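Baccell_00875 (Bacteroides cellulosilyticus DSM 14838, PDB 5NO8) is a polysaccharide lyase that probably cleaves the linkage between L-rhamnose and glucuronic acid, removing rhamnose caps from complex arabinogalactan proteins. Local coordinates at residues A[52-57]-A[178-183]; A[146-151]-A[174-179]; A[162-167]-A[590-595]; A[213-218]-A[606-611]. All coordinates share one frame; numbering follows the deposited sequence.

Contact 1: A[52-57]-A[178-183]; sequences MNWVVK and AIRMGD
With CG anti to the backbone N (chi1 170°) and an extended chain beyond it, Met52 runs alongside Arg180, whose own CG is also anti to its N (chi1 -167°); the two chains slide past each other in opposite directions. CB of Met52 comes 3.5 Å from NH1 of Arg180, and the sulfur SD lies over one face of the guanidinium. That group is turned by a bend at chi3, and the Trp54 ring stands 74° to its plane, with CZ2 4.0 Å from Arg180 NH2 over a guanidinium face. Farther round the same six-membered ring, the indole reaches strand 175-180, an inner strand of the antiparallel sheet: CZ3 packs against Ala178 CB at 3.9 Å and lies 3.5 Å from Ala178 O. The loop between strands 40-45 and 75-81 is thus laid against a sheet strand just where that strand runs into a type I turn, Arg180 to Asp183. The buried guanidinium is held from several directions: NE bonds Phe184 O, NH1 bonds Asn160 O, and NH2 takes Pro186 O and a salt bridge to Asp48. Met52 CE, meanwhile, sits 3.5 Å above the plane of the Trp54 ring, toward its rim.

Contact 2: A[146-151]-A[174-179]; sequences TPFNDN and AYVNAI
Phe148 and Val176 come from opposite directions, the valine setting its CG1 methyl over one face of the phenyl ring. CG1 lies 4.1 Å from the centroid of the Phe148 ring and 23° off its normal, a CH-pi contact shifted toward the rim, where Phe148 CZ is 3.8 Å from Val176 CG1. Phe148 CG stands beside its backbone N (chi1 -69°), anti to the carbonyl carbon, which brings the ring up to Val176. The CG2 branch of Val176 also reaches the ring, 4.0 Å from CE2 of Phe148. Nearer the root of the ring, Phe148 CD1 comes 4.3 Å from Ala178 CB, so both residues share one aromatic. Were Phe148 replaced by an alanine, Val176 CG1 would probably lose the ring face it packs on, and Trp72 its edge-to-face partner. Farther out, the loop is shaped by inverse gamma turns centred on Pro147 and Asn149, and Asn151 ND2 gives Asn149 OD1 a 3.0 Å hydrogen bond, the donor tilted 23° from the carbonyl plane. Asn149 ND2 in turn holds Asn53 O. The loop leads from strand 137-145 to helix 155-161, and Phe148 packs beside Thr165 of strand 163-168, the sheet neighbour of strand 175-180.

Contact 3: A[162-167]-A[590-595]; sequences RAHTHI and VAIRHW
Ile592 points its side chain at His164, Thr165 and His166 of strand 163-168, the outermost strand of an antiparallel sheet, and so packs a loop of the helical part of the chain against the beta part. From CB, which aims toward the strand, the chain divides: CG1 stands beside the backbone N (chi1 -65°), anti to the carbonyl carbon, and it is this branch that goes across. CG1 already approaches the His166 imidazole, 4.0 Å from its CE1. One bond farther, with chi2 164° stretching the branch out, the CD1 methyl does nearly all the touching. It comes 3.5 Å from His166 CE1 and 3.7 Å from ND1 of the same ring, meeting it obliquely. The same methyl also rests 3.7 Å from His164 CB, and between the two histidines it reaches the strand backbone, 3.8 Å from Thr165 N. The methyl therefore packs against two histidines two residues apart in the strand, all of these residues buried. The polar tip of His166 is engaged elsewhere, NE2 bonding Ala577 O, while the His164 ring meets that of Phe578, whose backbone is also bonded to Ile592; these partners tie the strand edge to the loop following helix 562-576. The His166 ring has one face toward its own strand, where His164 C stands 4.2 Å above the ring plane.

Contact 4: A[213-218]-A[606-611]; sequences QTRGII and FGDTFP
Arg215 and Asp608 cross at about a right angle, yet the guanidinium grips the carboxylate side-on with two nitrogens, one to each oxygen. NH2 gives OD2 of Asp608 a 2.8 Å bond that is fairly straight (165°), the oxygen lying in the guanidinium plane. NE reaches Asp608 OD1 at 3.0 Å, on its syn side but tilted out of the carboxylate plane. The two flat groups are not coplanar, however: their planes stand 49° apart, and NH2 comes to OD2 from above the carboxylate. Arg215 reaches this far because its chain is extended from CG to NE, with CG anti to the backbone N (chi1 -163°). The phenyl ring of Phe610 turns its edge to the same group, CE2 lying 3.9 Å from Arg215 NH2, with that nitrogen near the ring plane.

A water closes a second link between the segments, donating to Arg215 O at 2.8 Å and to Asp608 OD1 at 2.7 Å. Both charges have further partners: Arg215 NH1 bonds Thr165 O and the carboxylate of Asp150, while Tyr200 OH is bonded to Asp608 OD2. Bonds on NE, NH1 and NH2 together are likely to fix the rotation of the guanidinium. A methionine in place of Arg215 would probably leave the buried carboxylates of Asp608 and Asp150 without their shared positive mate. The salt bridge joins the lead-in to strand 217-221 to the loop between helices 596-600 and 615-629, with strand 199-203 alongside through Tyr200 and strand 163-168 through Thr165.

In the fold
Contacts 1 and 2, with centres 8 Å apart, share Ala178 on strand 175-180 and pack two loops on the sheet within the beta part of the chain. Contact 3, about 9 Å from the centre of contact 2, uses the neighbouring strand 163-168 of the same antiparallel sheet. Only contacts 3 and 4, centres 7 Å apart, cross to the mostly helical C-terminal region, bridging more than 380 residues; contact 4 is 16 Å from contact 1, centre to centre. Along the chain, contacts 1 and 2 close before contact 4 opens, and the segments of contact 3 alternate with those of each of the other three. The Asp150-Arg215 salt bridge connects the loop packed on the sheet with the junction made by contacts 3 and 4.

Contact 1: A[52-57]-A[178-183]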
loop_
_atom_site.group_PDB
_atom_site.type_symbol
_atom_site.label_atom_id
_atom_site.label_comp_id
_atom_site.label_asym_id
_atom_site.label_seq_id
_atom_site.Cartn_x
_atom_site.Cartn_y
_atom_site.Cartn_z
ATOM N N MET A 52 19.251 2.004 -15.505
ATOM C CA MET A 52 17.924 1.434 -15.321
ATOM C C MET A 52 16.986 1.802 -16.486
ATOM O O MET A 52 17.015 2.922 -16.991
ATOM C CB MET A 52 17.353 1.983 -14.014
ATOM C CG MET A 52 15.906 1.666 -13.808
ATOM S SD MET A 52 15.485 2.086 -12.137
ATOM C CE MET A 52 13.746 1.779 -12.328
ATOM N N ASN A 53 16.162 0.843 -16.876
ATOM C CA ASN A 53 15.034 1.072 -17.789
ATOM C C ASN A 53 13.796 1.295 -16.930
ATOM O O ASN A 53 13.442 0.441 -16.133
ATOM C CB ASN A 53 14.816 -0.140 -18.683
ATOM C CG ASN A 53 13.787 0.114 -19.784
ATOM O OD1 ASN A 53 13.220 1.206 -19.906
ATOM N ND2 ASN A 53 13.574 -0.892 -20.612
ATOM N N TRP A 54 13.192 2.460 -17.065
ATOM C CA TRP A 54 12.068 2.847 -16.208
ATOM C C TRP A 54 10.751 2.239 -16.651
ATOM O O TRP A 54 9.754 2.318 -15.900
ATOM C CB TRP A 54 11.983 4.363 -16.106
ATOM C CG TRP A 54 13.136 4.892 -15.329
ATOM C CD1 TRP A 54 14.401 5.201 -15.801
ATOM C CD2 TRP A 54 13.185 5.098 -13.921
ATOM N NE1 TRP A 54 15.197 5.615 -14.772
ATOM C CE2 TRP A 54 14.479 5.568 -13.608
ATOM C CE3 TRP A 54 12.244 4.975 -12.892
ATOM C CZ2 TRP A 54 14.856 5.884 -12.299
ATOM C CZ3 TRP A 54 12.614 5.303 -11.609
ATOM C CH2 TRP A 54 13.916 5.748 -11.319
ATOM N N VAL A 55 10.733 1.610 -17.820
ATOM C CA VAL A 55 9.561 0.842 -18.268
ATOM C C VAL A 55 9.814 -0.658 -18.366
ATOM O O VAL A 55 10.956 -1.124 -18.537
ATOM C CB VAL A 55 8.953 1.374 -19.598
ATOM C CG1 VAL A 55 8.518 2.816 -19.462
ATOM C CG2 VAL A 55 9.884 1.242 -20.785
ATOM N N VAL A 56 8.729 -1.408 -18.241
ATOM C CA VAL A 56 8.722 -2.838 -18.478
ATOM C C VAL A 56 8.984 -3.026 -19.969
ATOM O O VAL A 56 8.445 -2.275 -20.771
ATOM C CB VAL A 56 7.355 -3.464 -18.106
ATOM C CG1 VAL A 56 7.360 -4.978 -18.327
ATOM C CG2 VAL A 56 7.012 -3.163 -16.647
ATOM N N LYS A 57 9.777 -4.028 -20.337
ATOM C CA LYS A 57 9.952 -4.336 -21.766
ATOM C C LYS A 57 8.672 -4.900 -22.338
ATOM O O LYS A 57 8.006 -5.719 -21.709
ATOM C CB LYS A 57 11.123 -5.286 -21.986
ATOM C CG LYS A 57 12.457 -4.576 -21.787
ATOM C CD LYS A 57 13.628 -5.450 -22.197
ATOM C CE LYS A 57 13.785 -6.605 -21.233
ATOM N NZ LYS A 57 15.083 -7.301 -21.415
ATOM N N ALA A 178 8.263 8.056 -9.364
ATOM C CA ALA A 178 8.838 6.744 -9.417
ATOM C C ALA A 178 10.183 6.732 -8.713
ATOM O O ALA A 178 11.144 7.325 -9.175
ATOM C CB ALA A 178 8.957 6.298 -10.852
ATOM N N ILE A 179 10.215 6.076 -7.554
ATOM C CA ILE A 179 11.391 6.053 -6.692
ATOM C C ILE A 179 12.100 4.723 -6.855
ATOM O O ILE A 179 11.525 3.673 -6.619
ATOM C CB ILE A 179 10.991 6.284 -5.223
ATOM C CG1 ILE A 179 10.306 7.644 -5.043
ATOM C CG2 ILE A 179 12.191 6.156 -4.303
ATOM C CD1 ILE A 179 11.138 8.852 -5.394
ATOM N N ARG A 180 13.342 4.755 -7.309
ATOM C CA ARG A 180 14.136 3.541 -7.410
ATOM C C ARG A 180 14.127 2.834 -6.066
ATOM O O ARG A 180 14.271 3.476 -5.021
ATOM C CB ARG A 180 15.575 3.859 -7.828
ATOM C CG ARG A 180 16.384 2.640 -8.260
ATOM C CD ARG A 180 17.857 3.016 -8.304
ATOM N NE ARG A 180 18.097 4.213 -9.108
ATOM C CZ ARG A 180 18.516 4.256 -10.373
ATOM N NH1 ARG A 180 18.809 3.161 -11.056
ATOM N NH2 ARG A 180 18.650 5.430 -10.959
ATOM N N MET A 181 13.920 1.529 -6.081
ATOM C CA MET A 181 13.584 0.812 -4.840
ATOM C C MET A 181 14.709 0.859 -3.793
ATOM O O MET A 181 14.439 0.922 -2.582
ATOM C CB MET A 181 13.115 -0.614 -5.115
ATOM C CG MET A 181 11.849 -0.698 -5.972
ATOM S SD MET A 181 11.258 -2.372 -6.105
ATOM C CE MET A 181 9.827 -2.176 -7.171
ATOM N N GLY A 182 15.954 0.905 -4.251
ATOM C CA GLY A 182 17.103 1.089 -3.344
ATOM C C GLY A 182 17.338 2.505 -2.881
ATOM O O GLY A 182 18.300 2.761 -2.177
ATOM N N ASP A 183 16.504 3.440 -3.327
ATOM C CA ASP A 183 16.611 4.857 -3.023
ATOM C C ASP A 183 17.769 5.587 -3.687
ATOM O O ASP A 183 17.975 6.758 -3.404
ATOM C CB ASP A 183 16.611 5.135 -1.506
ATOM C CG ASP A 183 16.233 6.577 -1.174
ATOM O OD1 ASP A 183 15.200 7.048 -1.685
ATOM O OD2 ASP A 183 16.971 7.237 -0.425
#

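Contact 2: A[146-151]-A[174-179]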
loop_
_atom_site.group_PDB
_atom_site.type_symbol
_atom_site.label_atom_id
_atom_site.label_comp_id
_atom_site.label_asym_id
_atom_site.label_seq_id
_atom_site.Cartn_x
_atom_site.Cartn_y
_atom_site.Cartn_z
ATOM N N THR A 146 1.298 3.415 -19.333
ATOM C CA THR A 146 2.527 3.970 -18.765
ATOM C C THR A 146 3.151 2.827 -17.962
ATOM O O THR A 146 3.005 2.764 -16.728
ATOM C CB THR A 146 2.276 5.221 -17.897
ATOM O OG1 THR A 146 1.388 4.882 -16.828
ATOM C CG2 THR A 146 1.716 6.376 -18.722
ATOM N N PRO A 147 3.803 1.884 -18.657
ATOM C CA PRO A 147 4.224 0.627 -18.020
ATOM C C PRO A 147 5.492 0.795 -17.196
ATOM O O PRO A 147 6.522 0.233 -17.523
ATOM C CB PRO A 147 4.400 -0.324 -19.198
ATOM C CG PRO A 147 4.767 0.573 -20.329
ATOM C CD PRO A 147 3.998 1.844 -20.113
ATOM N N PHE A 148 5.379 1.556 -16.112
ATOM C CA PHE A 148 6.499 1.769 -15.168
ATOM C C PHE A 148 6.983 0.412 -14.654
ATOM O O PHE A 148 6.174 -0.512 -14.418
ATOM C CB PHE A 148 6.090 2.655 -13.986
ATOM C CG PHE A 148 5.835 4.088 -14.341
ATOM C CD1 PHE A 148 6.882 4.996 -14.433
ATOM C CD2 PHE A 148 4.532 4.540 -14.546
ATOM C CE1 PHE A 148 6.649 6.334 -14.752
ATOM C CE2 PHE A 148 4.294 5.863 -14.880
ATOM C CZ PHE A 148 5.346 6.755 -14.986
ATOM N N ASN A 149 8.304 0.308 -14.461
ATOM C CA ASN A 149 8.978 -0.967 -14.163
ATOM C C ASN A 149 8.907 -1.280 -12.668
ATOM O O ASN A 149 9.910 -1.208 -11.954
ATOM C CB ASN A 149 10.429 -0.888 -14.689
ATOM C CG ASN A 149 11.050 -2.243 -14.954
ATOM O OD1 ASN A 149 10.392 -3.269 -14.922
ATOM N ND2 ASN A 149 12.362 -2.234 -15.237
ATOM N N ASP A 150 7.690 -1.552 -12.204
ATOM C CA ASP A 150 7.373 -1.745 -10.794
ATOM C C ASP A 150 7.038 -3.219 -10.633
ATOM O O ASP A 150 5.904 -3.681 -10.867
ATOM C CB ASP A 150 6.202 -0.849 -10.364
ATOM C CG ASP A 150 5.975 -0.841 -8.850
ATOM O OD1 ASP A 150 6.322 -1.843 -8.151
ATOM O OD2 ASP A 150 5.454 0.191 -8.339
ATOM N N ASN A 151 8.060 -3.988 -10.284
ATOM C CA ASN A 151 7.917 -5.421 -10.105
ATOM C C ASN A 151 9.112 -5.944 -9.289
ATOM O O ASN A 151 10.046 -5.194 -9.023
ATOM C CB ASN A 151 7.765 -6.128 -11.462
ATOM C CG ASN A 151 8.797 -5.677 -12.463
ATOM O OD1 ASN A 151 9.962 -6.031 -12.324
ATOM N ND2 ASN A 151 8.376 -4.866 -13.469
ATOM N N ALA A 174 -2.329 15.800 -11.420
ATOM C CA ALA A 174 -1.909 14.423 -11.314
ATOM C C ALA A 174 -0.397 14.292 -11.539
ATOM O O ALA A 174 0.222 15.117 -12.180
ATOM C CB ALA A 174 -2.662 13.574 -12.317
ATOM N N TYR A 175 0.177 13.222 -10.997
ATOM C CA TYR A 175 1.579 12.944 -11.151
ATOM C C TYR A 175 1.890 11.477 -10.897
ATOM O O TYR A 175 1.084 10.726 -10.372
ATOM C CB TYR A 175 2.425 13.844 -10.236
ATOM C CG TYR A 175 2.235 13.631 -8.754
ATOM C CD1 TYR A 175 2.750 12.507 -8.100
ATOM C CD2 TYR A 175 1.522 14.548 -7.999
ATOM C CE1 TYR A 175 2.566 12.320 -6.753
ATOM C CE2 TYR A 175 1.367 14.383 -6.648
ATOM C CZ TYR A 175 1.898 13.266 -6.033
ATOM O OH TYR A 175 1.694 13.070 -4.699
ATOM N N VAL A 176 3.108 11.098 -11.268
ATOM C CA VAL A 176 3.716 9.856 -10.843
ATOM C C VAL A 176 5.134 10.167 -10.342
ATOM O O VAL A 176 5.916 10.852 -11.013
ATOM C CB VAL A 176 3.780 8.783 -11.948
ATOM C CG1 VAL A 176 4.366 7.511 -11.381
ATOM C CG2 VAL A 176 2.409 8.483 -12.561
ATOM N N ASN A 177 5.433 9.707 -9.131
ATOM C CA ASN A 177 6.763 9.807 -8.573
ATOM C C ASN A 177 7.305 8.394 -8.489
ATOM O O ASN A 177 6.830 7.606 -7.692
ATOM C CB ASN A 177 6.697 10.461 -7.208
ATOM C CG ASN A 177 8.062 10.674 -6.595
ATOM O OD1 ASN A 177 9.085 10.632 -7.302
ATOM N ND2 ASN A 177 8.099 10.873 -5.285
ATOM N N ALA A 178 8.263 8.056 -9.364
ATOM C CA ALA A 178 8.838 6.744 -9.417
ATOM C C ALA A 178 10.183 6.732 -8.713
ATOM O O ALA A 178 11.144 7.325 -9.175
ATOM C CB ALA A 178 8.957 6.298 -10.852
ATOM N N ILE A 179 10.215 6.076 -7.554
ATOM C CA ILE A 179 11.391 6.053 -6.692
ATOM C C ILE A 179 12.100 4.723 -6.855
ATOM O O ILE A 179 11.525 3.673 -6.619
ATOM C CB ILE A 179 10.991 6.284 -5.223
ATOM C CG1 ILE A 179 10.306 7.644 -5.043
ATOM C CG2 ILE A 179 12.191 6.156 -4.303
ATOM C CD1 ILE A 179 11.138 8.852 -5.394
#

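Contact 3: A[162-167]-A[590-595]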
loop_
_atom_site.group_PDB
_atom_site.type_symbol
_atom_site.label_atom_id
_atom_site.label_comp_id
_atom_site.label_asym_id
_atom_site.label_seq_id
_atom_site.Cartn_x
_atom_site.Cartn_y
_atom_site.Cartn_z
ATOM N N ARG A 162 14.570 -1.280 -10.381
ATOM C CA ARG A 162 13.098 -1.221 -10.399
ATOM C C ARG A 162 12.651 -0.030 -9.583
ATOM O O ARG A 162 13.430 0.545 -8.826
ATOM C CB ARG A 162 12.458 -2.504 -9.872
ATOM C CG ARG A 162 12.813 -3.776 -10.638
ATOM C CD ARG A 162 12.242 -3.732 -12.052
ATOM N NE ARG A 162 12.454 -4.975 -12.775
ATOM C CZ ARG A 162 13.594 -5.310 -13.392
ATOM N NH1 ARG A 162 14.640 -4.502 -13.384
ATOM N NH2 ARG A 162 13.685 -6.482 -14.008
ATOM N N ALA A 163 11.391 0.347 -9.742
ATOM C CA ALA A 163 10.889 1.568 -9.088
ATOM C C ALA A 163 9.559 1.337 -8.384
ATOM O O ALA A 163 8.668 0.698 -8.932
ATOM C CB ALA A 163 10.744 2.675 -10.108
ATOM N N HIS A 164 9.447 1.895 -7.180
ATOM C CA HIS A 164 8.149 2.052 -6.512
ATOM C C HIS A 164 7.437 3.229 -7.186
ATOM O O HIS A 164 7.914 4.370 -7.139
ATOM C CB HIS A 164 8.350 2.330 -5.034
ATOM C CG HIS A 164 8.988 1.197 -4.296
ATOM N ND1 HIS A 164 8.513 -0.092 -4.373
ATOM C CD2 HIS A 164 10.036 1.169 -3.436
ATOM C CE1 HIS A 164 9.243 -0.867 -3.587
ATOM N NE2 HIS A 164 10.181 -0.131 -3.020
ATOM N N THR A 165 6.307 2.943 -7.819
ATOM C CA THR A 165 5.622 3.929 -8.634
ATOM C C THR A 165 4.464 4.548 -7.847
ATOM O O THR A 165 3.477 3.891 -7.590
ATOM C CB THR A 165 5.179 3.233 -9.928
ATOM O OG1 THR A 165 6.352 2.646 -10.535
ATOM C CG2 THR A 165 4.616 4.197 -10.875
ATOM N N HIS A 166 4.618 5.795 -7.453
ATOM C CA HIS A 166 3.638 6.476 -6.602
ATOM C C HIS A 166 2.752 7.287 -7.519
ATOM O O HIS A 166 3.157 8.348 -8.009
ATOM C CB HIS A 166 4.367 7.326 -5.595
ATOM C CG HIS A 166 5.220 6.505 -4.680
ATOM N ND1 HIS A 166 4.687 5.520 -3.873
ATOM C CD2 HIS A 166 6.571 6.447 -4.516
ATOM C CE1 HIS A 166 5.676 4.909 -3.231
ATOM N NE2 HIS A 166 6.824 5.465 -3.585
ATOM N N ILE A 167 1.544 6.776 -7.721
ATOM C CA ILE A 167 0.593 7.363 -8.667
ATOM C C ILE A 167 -0.375 8.247 -7.894
ATOM O O ILE A 167 -0.919 7.800 -6.890
ATOM C CB ILE A 167 -0.205 6.273 -9.384
ATOM C CG1 ILE A 167 0.745 5.280 -10.062
ATOM C CG2 ILE A 167 -1.153 6.895 -10.416
ATOM C CD1 ILE A 167 0.042 4.012 -10.473
ATOM N N VAL A 590 1.353 5.163 3.042
ATOM C CA VAL A 590 0.860 3.802 2.999
ATOM C C VAL A 590 1.652 3.022 1.959
ATOM O O VAL A 590 1.586 3.281 0.756
ATOM C CB VAL A 590 -0.635 3.775 2.636
ATOM C CG1 VAL A 590 -1.153 2.353 2.511
ATOM C CG2 VAL A 590 -1.465 4.554 3.678
ATOM N N ALA A 591 2.338 1.987 2.413
ATOM C CA ALA A 591 3.189 1.226 1.524
ATOM C C ALA A 591 2.457 0.584 0.346
ATOM O O ALA A 591 1.365 0.001 0.494
ATOM C CB ALA A 591 3.894 0.153 2.314
ATOM N N ILE A 592 3.127 0.605 -0.805
ATOM C CA ILE A 592 2.670 -0.128 -1.949
ATOM C C ILE A 592 2.637 -1.610 -1.605
ATOM O O ILE A 592 3.643 -2.186 -1.204
ATOM C CB ILE A 592 3.585 0.058 -3.167
ATOM C CG1 ILE A 592 3.576 1.517 -3.650
ATOM C CG2 ILE A 592 3.145 -0.888 -4.298
ATOM C CD1 ILE A 592 4.735 1.837 -4.570
ATOM N N ARG A 593 1.451 -2.182 -1.719
ATOM C CA ARG A 593 1.189 -3.613 -1.602
ATOM C C ARG A 593 0.092 -3.902 -2.618
ATOM O O ARG A 593 -0.770 -3.054 -2.875
ATOM C CB ARG A 593 0.751 -3.987 -0.184
ATOM C CG ARG A 593 1.736 -3.549 0.895
ATOM C CD ARG A 593 1.357 -3.972 2.326
ATOM N NE ARG A 593 1.092 -5.401 2.386
ATOM C CZ ARG A 593 2.030 -6.356 2.436
ATOM N NH1 ARG A 593 3.315 -6.052 2.531
ATOM N NH2 ARG A 593 1.670 -7.619 2.400
ATOM N N HIS A 594 0.130 -5.060 -3.248
ATOM C CA HIS A 594 -0.730 -5.294 -4.419
ATOM C C HIS A 594 -1.087 -6.753 -4.711
ATOM O O HIS A 594 -1.439 -7.106 -5.837
ATOM C CB HIS A 594 -0.149 -4.601 -5.655
ATOM C CG HIS A 594 1.234 -5.052 -6.027
ATOM N ND1 HIS A 594 1.520 -6.339 -6.457
ATOM C CD2 HIS A 594 2.406 -4.385 -6.031
ATOM C CE1 HIS A 594 2.811 -6.428 -6.712
ATOM N NE2 HIS A 594 3.368 -5.251 -6.494
ATOM N N TRP A 595 -1.108 -7.586 -3.680
ATOM C CA TRP A 595 -1.451 -9.012 -3.853
ATOM C C TRP A 595 -2.396 -9.632 -2.818
ATOM O O TRP A 595 -2.943 -10.710 -3.059
ATOM C CB TRP A 595 -0.141 -9.822 -3.913
ATOM C CG TRP A 595 0.689 -9.596 -2.729
ATOM C CD1 TRP A 595 0.638 -10.268 -1.543
ATOM C CD2 TRP A 595 1.680 -8.591 -2.584
ATOM N NE1 TRP A 595 1.551 -9.736 -0.670
ATOM C CE2 TRP A 595 2.185 -8.687 -1.278
ATOM C CE3 TRP A 595 2.186 -7.612 -3.430
ATOM C CZ2 TRP A 595 3.178 -7.846 -0.811
ATOM C CZ3 TRP A 595 3.156 -6.771 -2.963
ATOM C CH2 TRP A 595 3.638 -6.885 -1.659
#

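Contact 4: A[213-218]-A[606-611]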
loop_
_atom_site.group_PDB
_atom_site.type_symbol
_atom_site.label_atom_id
_atom_site.label_comp_id
_atom_site.label_asym_id
_atom_site.label_seq_id
_atom_site.Cartn_x
_atom_site.Cartn_y
_atom_site.Cartn_z
ATOM N N GLN A 213 4.475 -11.097 -7.774
ATOM C CA GLN A 213 5.820 -10.599 -8.026
ATOM C C GLN A 213 5.890 -9.448 -9.032
ATOM O O GLN A 213 6.979 -9.012 -9.412
ATOM C CB GLN A 213 6.720 -11.736 -8.538
ATOM C CG GLN A 213 6.599 -13.074 -7.827
ATOM C CD GLN A 213 6.845 -12.979 -6.335
ATOM O OE1 GLN A 213 7.516 -12.064 -5.851
ATOM N NE2 GLN A 213 6.315 -13.943 -5.602
ATOM N N THR A 214 4.727 -8.954 -9.460
ATOM C CA THR A 214 4.677 -7.825 -10.351
ATOM C C THR A 214 3.467 -6.984 -10.054
ATOM O O THR A 214 2.439 -7.535 -9.744
ATOM C CB THR A 214 4.594 -8.270 -11.813
ATOM O OG1 THR A 214 4.532 -7.108 -12.638
ATOM C CG2 THR A 214 3.373 -9.150 -12.109
ATOM N N ARG A 215 3.602 -5.673 -10.210
ATOM C CA ARG A 215 2.482 -4.784 -10.038
ATOM C C ARG A 215 1.582 -4.816 -11.260
ATOM O O ARG A 215 0.442 -4.354 -11.216
ATOM C CB ARG A 215 2.956 -3.387 -9.753
ATOM C CG ARG A 215 1.874 -2.496 -9.175
ATOM C CD ARG A 215 2.471 -1.336 -8.469
ATOM N NE ARG A 215 1.449 -0.396 -8.039
ATOM C CZ ARG A 215 1.712 0.841 -7.660
ATOM N NH1 ARG A 215 2.979 1.304 -7.643
ATOM N NH2 ARG A 215 0.705 1.632 -7.298
ATOM N N GLY A 216 2.082 -5.369 -12.362
ATOM C CA GLY A 216 1.358 -5.391 -13.598
ATOM C C GLY A 216 1.655 -4.155 -14.438
ATOM O O GLY A 216 2.678 -3.488 -14.266
ATOM N N ILE A 217 0.773 -3.906 -15.393
ATOM C CA ILE A 217 0.925 -2.834 -16.369
ATOM C C ILE A 217 -0.037 -1.711 -16.021
ATOM O O ILE A 217 -1.222 -1.915 -16.052
ATOM C CB ILE A 217 0.637 -3.308 -17.798
ATOM C CG1 ILE A 217 1.576 -4.464 -18.199
ATOM C CG2 ILE A 217 0.744 -2.153 -18.801
ATOM C CD1 ILE A 217 3.048 -4.162 -18.127
ATOM N N ILE A 218 0.505 -0.542 -15.742
ATOM C CA ILE A 218 -0.291 0.642 -15.348
ATOM C C ILE A 218 -0.817 1.360 -16.594
ATOM O O ILE A 218 -0.072 1.562 -17.548
ATOM C CB ILE A 218 0.567 1.602 -14.505
ATOM C CG1 ILE A 218 0.946 0.924 -13.167
ATOM C CG2 ILE A 218 -0.136 2.939 -14.288
ATOM C CD1 ILE A 218 2.219 1.428 -12.547
ATOM N N PHE A 606 -5.976 -9.862 -7.445
ATOM C CA PHE A 606 -4.672 -9.231 -7.432
ATOM C C PHE A 606 -4.872 -7.752 -7.754
ATOM O O PHE A 606 -5.863 -7.372 -8.366
ATOM C CB PHE A 606 -3.733 -9.827 -8.485
ATOM C CG PHE A 606 -3.134 -11.141 -8.098
ATOM C CD1 PHE A 606 -2.120 -11.192 -7.171
ATOM C CD2 PHE A 606 -3.591 -12.332 -8.672
ATOM C CE1 PHE A 606 -1.546 -12.405 -6.801
ATOM C CE2 PHE A 606 -3.018 -13.545 -8.323
ATOM C CZ PHE A 606 -1.998 -13.582 -7.377
ATOM N N GLY A 607 -3.924 -6.943 -7.340
ATOM C CA GLY A 607 -3.911 -5.521 -7.632
ATOM C C GLY A 607 -3.731 -4.674 -6.391
ATOM O O GLY A 607 -3.851 -5.167 -5.252
ATOM N N ASP A 608 -3.477 -3.388 -6.606
ATOM C CA ASP A 608 -3.085 -2.465 -5.525
ATOM C C ASP A 608 -4.112 -2.448 -4.404
ATOM O O ASP A 608 -5.284 -2.212 -4.660
ATOM C CB ASP A 608 -2.952 -1.031 -6.015
ATOM C CG ASP A 608 -1.849 -0.839 -7.057
ATOM O OD1 ASP A 608 -1.114 -1.792 -7.344
ATOM O OD2 ASP A 608 -1.757 0.279 -7.577
ATOM N N THR A 609 -3.654 -2.711 -3.183
ATOM C CA THR A 609 -4.482 -2.692 -1.991
ATOM C C THR A 609 -3.956 -1.497 -1.212
ATOM O O THR A 609 -2.787 -1.481 -0.776
ATOM C CB THR A 609 -4.259 -3.972 -1.151
ATOM O OG1 THR A 609 -2.843 -4.121 -0.938
ATOM C CG2 THR A 609 -4.745 -5.144 -1.865
ATOM N N PHE A 610 -4.778 -0.460 -1.092
ATOM C CA PHE A 610 -4.389 0.754 -0.418
ATOM C C PHE A 610 -5.534 1.221 0.476
ATOM O O PHE A 610 -6.500 1.769 -0.040
ATOM C CB PHE A 610 -4.120 1.853 -1.423
ATOM C CG PHE A 610 -2.781 1.808 -2.087
ATOM C CD1 PHE A 610 -1.611 2.017 -1.367
ATOM C CD2 PHE A 610 -2.694 1.737 -3.478
ATOM C CE1 PHE A 610 -0.382 2.094 -2.003
ATOM C CE2 PHE A 610 -1.469 1.775 -4.113
ATOM C CZ PHE A 610 -0.311 1.956 -3.385
ATOM N N PRO A 611 -5.469 1.027 1.792
ATOM C CA PRO A 611 -4.388 0.387 2.504
ATOM C C PRO A 611 -4.579 -1.095 2.602
ATOM O O PRO A 611 -5.700 -1.617 2.443
ATOM C CB PRO A 611 -4.457 1.052 3.882
ATOM C CG PRO A 611 -5.900 1.334 4.075
ATOM C CD PRO A 611 -6.505 1.532 2.713
HETATM O O HOH W 1 -1.282 -3.884 -9.004
#